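Local coordinates for protein ornithine carbamoyltransferase (Gloeobacter violaceus, PDB 3GD5) that probably catalyses the reversible transfer of the carbamoyl group from carbamoyl phosphate to ornithine, giving citrulline and phosphate in arginine biosynthesis, at residues 104-117 / 124-136. Sequence-based numbering, arbitrary orientation.
Sequences VDGLAIRTFAQTEL and AGIPVINALTDHE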
ATOM      1  N   VAL A 104      21.933  12.879 -20.720  1.00 34.14           N
ATOM      2  CA  VAL A 104      23.089  12.835 -19.837  1.00 35.24           C
ATOM      3  C   VAL A 104      24.346  12.292 -20.525  1.00 35.59           C
ATOM      4  O   VAL A 104      24.297  11.845 -21.667  1.00 35.83           O
ATOM      5  CB  VAL A 104      22.786  11.992 -18.559  1.00 35.35           C
ATOM      6  CG1 VAL A 104      21.589  12.582 -17.820  1.00 37.98           C
ATOM      7  CG2 VAL A 104      22.514  10.556 -18.924  1.00 34.83           C
ATOM      8  N   ASP A 105      25.464  12.311 -19.811  1.00 36.64           N
ATOM      9  CA  ASP A 105      26.739  11.858 -20.364  1.00 37.05           C
ATOM     10  C   ASP A 105      27.271  10.559 -19.778  1.00 37.57           C
ATOM     11  O   ASP A 105      28.334  10.081 -20.170  1.00 37.94           O
ATOM     12  CB  ASP A 105      27.761  12.958 -20.158  1.00 40.54           C
ATOM     13  CG  ASP A 105      27.235  14.300 -20.589  1.00 42.59           C
ATOM     14  OD1 ASP A 105      27.212  14.557 -21.806  1.00 45.18           O
ATOM     15  OD2 ASP A 105      26.817  15.087 -19.715  1.00 44.04           O
ATOM     16  N   GLY A 106      26.533   9.982 -18.839  1.00 36.81           N
ATOM     17  CA  GLY A 106      26.974   8.744 -18.232  1.00 37.93           C
ATOM     18  C   GLY A 106      25.903   8.160 -17.342  1.00 37.32           C
ATOM     19  O   GLY A 106      25.050   8.886 -16.833  1.00 37.01           O
ATOM     20  N   LEU A 107      25.940   6.846 -17.157  1.00 36.67           N
ATOM     21  CA  LEU A 107      24.955   6.185 -16.324  1.00 37.33           C
ATOM     22  C   LEU A 107      25.584   5.225 -15.331  1.00 37.46           C
ATOM     23  O   LEU A 107      26.352   4.340 -15.701  1.00 38.64           O
ATOM     24  CB  LEU A 107      23.950   5.415 -17.189  1.00 35.49           C
ATOM     25  CG  LEU A 107      23.094   6.224 -18.167  1.00 36.45           C
ATOM     26  CD1 LEU A 107      22.268   5.266 -19.023  1.00 36.74           C
ATOM     27  CD2 LEU A 107      22.190   7.185 -17.398  1.00 32.33           C
ATOM     28  N   ALA A 108      25.271   5.429 -14.062  1.00 36.54           N
ATOM     29  CA  ALA A 108      25.733   4.555 -13.002  1.00 35.99           C
ATOM     30  C   ALA A 108      24.432   3.837 -12.679  1.00 37.12           C
ATOM     31  O   ALA A 108      23.471   4.475 -12.223  1.00 36.13           O
ATOM     32  CB  ALA A 108      26.203   5.366 -11.816  1.00 33.49           C
ATOM     33  N   ILE A 109      24.376   2.531 -12.927  1.00 35.97           N
ATOM     34  CA  ILE A 109      23.137   1.819 -12.681  1.00 37.57           C
ATOM     35  C   ILE A 109      23.137   0.556 -11.829  1.00 39.77           C
ATOM     36  O   ILE A 109      24.047  -0.269 -11.878  1.00 38.13           O
ATOM     37  CB  ILE A 109      22.392   1.533 -14.022  1.00 38.89           C
ATOM     38  CG1 ILE A 109      21.893   0.097 -14.058  1.00 38.00           C
ATOM     39  CG2 ILE A 109      23.267   1.880 -15.213  1.00 39.54           C
ATOM     40  CD1 ILE A 109      21.111  -0.217 -15.287  1.00 43.90           C
ATOM     41  N   ARG A 110      22.063   0.439 -11.051  1.00 43.16           N
ATOM     42  CA  ARG A 110      21.819  -0.674 -10.149  1.00 45.87           C
ATOM     43  C   ARG A 110      20.642  -1.516 -10.620  1.00 46.66           C
ATOM     44  O   ARG A 110      19.500  -1.067 -10.553  1.00 45.59           O
ATOM     45  CB  ARG A 110      21.464  -0.160  -8.759  1.00 48.47           C
ATOM     46  CG  ARG A 110      22.584  -0.141  -7.758  1.00 54.52           C
ATOM     47  CD  ARG A 110      22.021  -0.512  -6.398  1.00 56.27           C
ATOM     48  NE  ARG A 110      21.410  -1.837  -6.452  1.00 59.53           N
ATOM     49  CZ  ARG A 110      20.907  -2.481  -5.402  1.00 61.46           C
ATOM     50  NH1 ARG A 110      20.927  -1.924  -4.194  1.00 59.69           N
ATOM     51  NH2 ARG A 110      20.408  -3.701  -5.560  1.00 62.44           N
ATOM     52  N   THR A 111      20.910  -2.725 -11.098  1.00 47.20           N
ATOM     53  CA  THR A 111      19.831  -3.621 -11.516  1.00 49.15           C
ATOM     54  C   THR A 111      20.046  -4.920 -10.770  1.00 47.52           C
ATOM     55  O   THR A 111      20.972  -5.035  -9.969  1.00 47.74           O
ATOM     56  CB  THR A 111      19.850  -3.940 -13.029  1.00 49.45           C
ATOM     57  OG1 THR A 111      21.106  -4.532 -13.379  1.00 53.08           O
ATOM     58  CG2 THR A 111      19.629  -2.693 -13.846  1.00 49.84           C
ATOM     59  N   PHE A 112      19.188  -5.895 -11.030  1.00 48.10           N
ATOM     60  CA  PHE A 112      19.307  -7.191 -10.386  1.00 50.31           C
ATOM     61  C   PHE A 112      20.026  -8.130 -11.341  1.00 49.91           C
ATOM     62  O   PHE A 112      20.978  -8.814 -10.970  1.00 50.65           O
ATOM     63  CB  PHE A 112      17.916  -7.735 -10.041  1.00 52.33           C
ATOM     64  CG  PHE A 112      17.141  -6.849  -9.109  1.00 54.70           C
ATOM     65  CD1 PHE A 112      17.571  -6.654  -7.799  1.00 56.10           C
ATOM     66  CD2 PHE A 112      16.013  -6.168  -9.554  1.00 55.90           C
ATOM     67  CE1 PHE A 112      16.890  -5.789  -6.939  1.00 56.95           C
ATOM     68  CE2 PHE A 112      15.324  -5.300  -8.706  1.00 58.21           C
ATOM     69  CZ  PHE A 112      15.765  -5.109  -7.393  1.00 57.95           C
ATOM     70  N   ALA A 113      19.578  -8.152 -12.586  1.00 49.56           N
ATOM     71  CA  ALA A 113      20.199  -9.019 -13.573  1.00 49.56           C
ATOM     72  C   ALA A 113      21.299  -8.301 -14.352  1.00 48.36           C
ATOM     73  O   ALA A 113      21.114  -7.178 -14.820  1.00 48.00           O
ATOM     74  CB  ALA A 113      19.141  -9.555 -14.531  1.00 50.49           C
ATOM     75  N   GLN A 114      22.444  -8.959 -14.482  1.00 47.56           N
ATOM     76  CA  GLN A 114      23.573  -8.411 -15.218  1.00 48.00           C
ATOM     77  C   GLN A 114      23.126  -8.144 -16.654  1.00 48.69           C
ATOM     78  O   GLN A 114      23.518  -7.154 -17.269  1.00 49.25           O
ATOM     79  CB  GLN A 114      24.733  -9.418 -15.227  1.00 47.24           C
ATOM     80  CG  GLN A 114      26.038  -8.901 -15.821  1.00 46.06           C
ATOM     81  CD  GLN A 114      26.777  -7.963 -14.882  1.00 46.55           C
ATOM     82  OE1 GLN A 114      26.546  -7.976 -13.678  1.00 48.60           O
ATOM     83  NE2 GLN A 114      27.684  -7.158 -15.427  1.00 44.54           N
ATOM     84  N   THR A 115      22.293  -9.034 -17.179  1.00 49.83           N
ATOM     85  CA  THR A 115      21.813  -8.901 -18.547  1.00 52.36           C
ATOM     86  C   THR A 115      21.078  -7.586 -18.793  1.00 51.57           C
ATOM     87  O   THR A 115      21.279  -6.944 -19.826  1.00 51.54           O
ATOM     88  CB  THR A 115      20.905 -10.099 -18.943  1.00 53.14           C
ATOM     89  OG1 THR A 115      20.497  -9.955 -20.308  1.00 57.23           O
ATOM     90  CG2 THR A 115      19.679 -10.173 -18.051  1.00 52.95           C
ATOM     91  N   GLU A 116      20.233  -7.178 -17.849  1.00 51.96           N
ATOM     92  CA  GLU A 116      19.503  -5.922 -17.998  1.00 51.35           C
ATOM     93  C   GLU A 116      20.487  -4.752 -18.033  1.00 50.16           C
ATOM     94  O   GLU A 116      20.288  -3.782 -18.762  1.00 47.29           O
ATOM     95  CB  GLU A 116      18.511  -5.726 -16.849  1.00 53.02           C
ATOM     96  CG  GLU A 116      17.816  -4.364 -16.891  1.00 56.89           C
ATOM     97  CD  GLU A 116      16.618  -4.275 -15.964  1.00 58.33           C
ATOM     98  OE1 GLU A 116      16.767  -4.558 -14.758  1.00 59.86           O
ATOM     99  OE2 GLU A 116      15.526  -3.911 -16.446  1.00 59.20           O
ATOM    100  N   LEU A 117      21.549  -4.858 -17.239  1.00 49.86           N
ATOM    101  CA  LEU A 117      22.578  -3.824 -17.183  1.00 49.59           C
ATOM    102  C   LEU A 117      23.207  -3.681 -18.561  1.00 49.40           C
ATOM    103  O   LEU A 117      23.536  -2.581 -19.003  1.00 49.84           O
ATOM    104  CB  LEU A 117      23.669  -4.206 -16.174  1.00 48.18           C
ATOM    105  CG  LEU A 117      24.849  -3.235 -16.082  1.00 47.38           C
ATOM    106  CD1 LEU A 117      24.326  -1.897 -15.577  1.00 46.40           C
ATOM    107  CD2 LEU A 117      25.938  -3.781 -15.149  1.00 44.51           C
ATOM    108  N   ALA A 124      22.136   2.857 -24.642  1.00 44.08           N
ATOM    109  CA  ALA A 124      22.420   4.205 -24.158  1.00 43.74           C
ATOM    110  C   ALA A 124      23.343   5.028 -25.051  1.00 44.90           C
ATOM    111  O   ALA A 124      23.121   6.226 -25.247  1.00 44.66           O
ATOM    112  CB  ALA A 124      22.995   4.138 -22.743  1.00 42.86           C
ATOM    113  N   GLY A 125      24.387   4.400 -25.582  1.00 44.71           N
ATOM    114  CA  GLY A 125      25.304   5.135 -26.430  1.00 42.42           C
ATOM    115  C   GLY A 125      26.224   5.998 -25.594  1.00 42.75           C
ATOM    116  O   GLY A 125      26.953   6.836 -26.119  1.00 41.98           O
ATOM    117  N   ILE A 126      26.184   5.798 -24.277  1.00 42.07           N
ATOM    118  CA  ILE A 126      27.036   6.547 -23.359  1.00 38.93           C
ATOM    119  C   ILE A 126      27.610   5.586 -22.321  1.00 38.44           C
ATOM    120  O   ILE A 126      27.038   4.523 -22.057  1.00 40.05           O
ATOM    121  CB  ILE A 126      26.266   7.709 -22.643  1.00 38.92           C
ATOM    122  CG1 ILE A 126      24.903   7.227 -22.140  1.00 35.96           C
ATOM    123  CG2 ILE A 126      26.111   8.899 -23.590  1.00 35.54           C
ATOM    124  CD1 ILE A 126      24.179   8.251 -21.263  1.00 33.78           C
ATOM    125  N   PRO A 127      28.754   5.942 -21.724  1.00 37.19           N
ATOM    126  CA  PRO A 127      29.380   5.076 -20.720  1.00 37.81           C
ATOM    127  C   PRO A 127      28.404   4.587 -19.655  1.00 38.99           C
ATOM    128  O   PRO A 127      27.646   5.375 -19.086  1.00 40.07           O
ATOM    129  CB  PRO A 127      30.470   5.962 -20.129  1.00 37.52           C
ATOM    130  CG  PRO A 127      30.827   6.880 -21.260  1.00 37.14           C
ATOM    131  CD  PRO A 127      29.478   7.221 -21.847  1.00 36.46           C
ATOM    132  N   VAL A 128      28.419   3.285 -19.390  1.00 38.87           N
ATOM    133  CA  VAL A 128      27.558   2.704 -18.370  1.00 37.40           C
ATOM    134  C   VAL A 128      28.410   2.024 -17.303  1.00 38.06           C
ATOM    135  O   VAL A 128      29.295   1.222 -17.610  1.00 38.94           O
ATOM    136  CB  VAL A 128      26.573   1.678 -18.965  1.00 38.49           C
ATOM    137  CG1 VAL A 128      25.844   0.943 -17.840  1.00 39.18           C
ATOM    138  CG2 VAL A 128      25.569   2.386 -19.863  1.00 37.65           C
ATOM    139  N   ILE A 129      28.138   2.356 -16.045  1.00 35.71           N
ATOM    140  CA  ILE A 129      28.878   1.802 -14.924  1.00 34.39           C
ATOM    141  C   ILE A 129      27.968   0.944 -14.069  1.00 34.88           C
ATOM    142  O   ILE A 129      26.834   1.323 -13.778  1.00 36.62           O
ATOM    143  CB  ILE A 129      29.458   2.928 -14.049  1.00 33.78           C
ATOM    144  CG1 ILE A 129      30.381   3.809 -14.889  1.00 33.47           C
ATOM    145  CG2 ILE A 129      30.191   2.345 -12.853  1.00 33.21           C
ATOM    146  CD1 ILE A 129      30.666   5.157 -14.263  1.00 35.07           C
ATOM    147  N   ASN A 130      28.468  -0.214 -13.667  1.00 35.30           N
ATOM    148  CA  ASN A 130      27.710  -1.121 -12.822  1.00 35.78           C
ATOM    149  C   ASN A 130      27.791  -0.613 -11.387  1.00 35.99           C
ATOM    150  O   ASN A 130      28.841  -0.703 -10.753  1.00 35.70           O
ATOM    151  CB  ASN A 130      28.293  -2.541 -12.909  1.00 35.21           C
ATOM    152  CG  ASN A 130      27.636  -3.501 -11.937  1.00 35.59           C
ATOM    153  OD1 ASN A 130      26.843  -3.095 -11.092  1.00 36.76           O
ATOM    154  ND2 ASN A 130      27.971  -4.782 -12.044  1.00 32.61           N
ATOM    155  N   ALA A 131      26.680  -0.072 -10.887  1.00 35.92           N
ATOM    156  CA  ALA A 131      26.616   0.445  -9.530  1.00 35.58           C
ATOM    157  C   ALA A 131      26.436  -0.729  -8.580  1.00 36.45           C
ATOM    158  O   ALA A 131      26.818  -0.663  -7.412  1.00 38.43           O
ATOM    159  CB  ALA A 131      25.453   1.415  -9.393  1.00 35.81           C
ATOM    160  N   LEU A 132      25.840  -1.798  -9.098  1.00 35.94           N
ATOM    161  CA  LEU A 132      25.613  -3.021  -8.342  1.00 35.72           C
ATOM    162  C   LEU A 132      24.583  -3.901  -9.051  1.00 35.42           C
ATOM    163  O   LEU A 132      23.555  -3.408  -9.520  1.00 34.15           O
ATOM    164  CB  LEU A 132      25.106  -2.696  -6.929  1.00 38.74           C
ATOM    165  CG  LEU A 132      25.393  -3.705  -5.809  1.00 42.09           C
ATOM    166  CD1 LEU A 132      24.743  -3.241  -4.513  1.00 42.61           C
ATOM    167  CD2 LEU A 132      24.872  -5.073  -6.192  1.00 44.33           C
ATOM    168  N   THR A 133      24.873  -5.197  -9.152  1.00 33.69           N
ATOM    169  CA  THR A 133      23.931  -6.147  -9.741  1.00 33.90           C
ATOM    170  C   THR A 133      23.974  -7.398  -8.879  1.00 33.49           C
ATOM    171  O   THR A 133      24.796  -7.511  -7.965  1.00 34.42           O
ATOM    172  CB  THR A 133      24.272  -6.552 -11.217  1.00 34.71           C
ATOM    173  OG1 THR A 133      25.501  -7.286 -11.246  1.00 33.76           O
ATOM    174  CG2 THR A 133      24.378  -5.319 -12.120  1.00 28.45           C
ATOM    175  N   ASP A 134      23.083  -8.335  -9.152  1.00 34.04           N
ATOM    176  CA  ASP A 134      23.075  -9.576  -8.387  1.00 37.54           C
ATOM    177  C   ASP A 134      24.362 -10.363  -8.647  1.00 38.60           C
ATOM    178  O   ASP A 134      24.782 -11.163  -7.813  1.00 40.00           O
ATOM    179  CB  ASP A 134      21.864 -10.430  -8.775  1.00 38.74           C
ATOM    180  CG  ASP A 134      20.555  -9.898  -8.194  1.00 42.35           C
ATOM    181  OD1 ASP A 134      19.484 -10.301  -8.693  1.00 44.63           O
ATOM    182  OD2 ASP A 134      20.593  -9.090  -7.236  1.00 43.64           O
ATOM    183  N   HIS A 135      24.993 -10.106  -9.793  1.00 38.07           N
ATOM    184  CA  HIS A 135      26.206 -10.807 -10.190  1.00 39.38           C
ATOM    185  C   HIS A 135      27.547 -10.218  -9.736  1.00 38.56           C
ATOM    186  O   HIS A 135      28.453 -10.968  -9.370  1.00 39.27           O
ATOM    187  CB  HIS A 135      26.235 -10.954 -11.714  1.00 39.93           C
ATOM    188  CG  HIS A 135      27.269 -11.919 -12.200  1.00 43.36           C
ATOM    189  ND1 HIS A 135      27.211 -13.269 -11.925  1.00 43.35           N
ATOM    190  CD2 HIS A 135      28.403 -11.727 -12.915  1.00 44.49           C
ATOM    191  CE1 HIS A 135      28.265 -13.868 -12.449  1.00 45.76           C
ATOM    192  NE2 HIS A 135      29.004 -12.955 -13.054  1.00 47.73           N
ATOM    193  N   GLU A 136      27.684  -8.893  -9.768  1.00 35.70           N
ATOM    194  CA  GLU A 136      28.948  -8.256  -9.387  1.00 35.30           C
ATOM    195  C   GLU A 136      28.810  -6.877  -8.746  1.00 34.76           C
ATOM    196  O   GLU A 136      27.733  -6.286  -8.725  1.00 35.18           O
ATOM    197  CB  GLU A 136      29.860  -8.120 -10.617  1.00 35.34           C
ATOM    198  CG  GLU A 136      31.017  -9.103 -10.663  1.00 35.65           C
ATOM    199  CD  GLU A 136      32.013  -8.786 -11.765  1.00 35.22           C
ATOM    200  OE1 GLU A 136      31.872  -9.337 -12.874  1.00 35.29           O
ATOM    201  OE2 GLU A 136      32.931  -7.976 -11.525  1.00 36.14           O
TER
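Leu-132 lays CD1 over the centre of one face of the Arg-110 guanidinium, 3.9 Å above its plane, while its CB rests against Arg-110 CG and CD; the two side chains run alongside each other in the same direction. At the Phe-112 ring, Asp-134 OD2 lies in plane at the edge, 3.9 Å from Phe-112 CD1, with ring and carboxylate planes 38° apart, though the placing of this pair is less certain. Arg-110 probably binds carbamoyl phosphate, as in related carbamoyltransferases, so Leu-132 packs against a probable substrate-binding side chain.

The bent chain of Gln-114, turned at chi2 (76°), brings OE1 to 2.7 Å from Thr-133 OG1, which donates to it nearly in line with the amide C=O. The same hydroxyl accepts from Glu-136 N at 3.1 Å, an ST motif, and Thr-133 CG2 packs on Leu-117 CD2. A valine in place of Thr-133 would probably leave Gln-114 OE1 and Glu-136 N without this shared partner and free the following turn to shift.

Between the strands, Leu-107 and Ile-109 form a parallel ladder with Pro-127, Ile-129 and Ala-131, the bond from Ile-109 N to Ile-129 O measuring 2.9 Å; a beta bulge then shifts the register before Arg-110 meets Leu-132. Ile-109 CG2 and Leu-117 CD1 both pack on Val-128 CG1. In this beta-alpha-beta unit helix 114-124 links strands 106-110 and 128-130, strand 50-55 flanks 106-110, and Phe-66 of helix 60-72 covers Ala-108, Ile-129 and Ala-131.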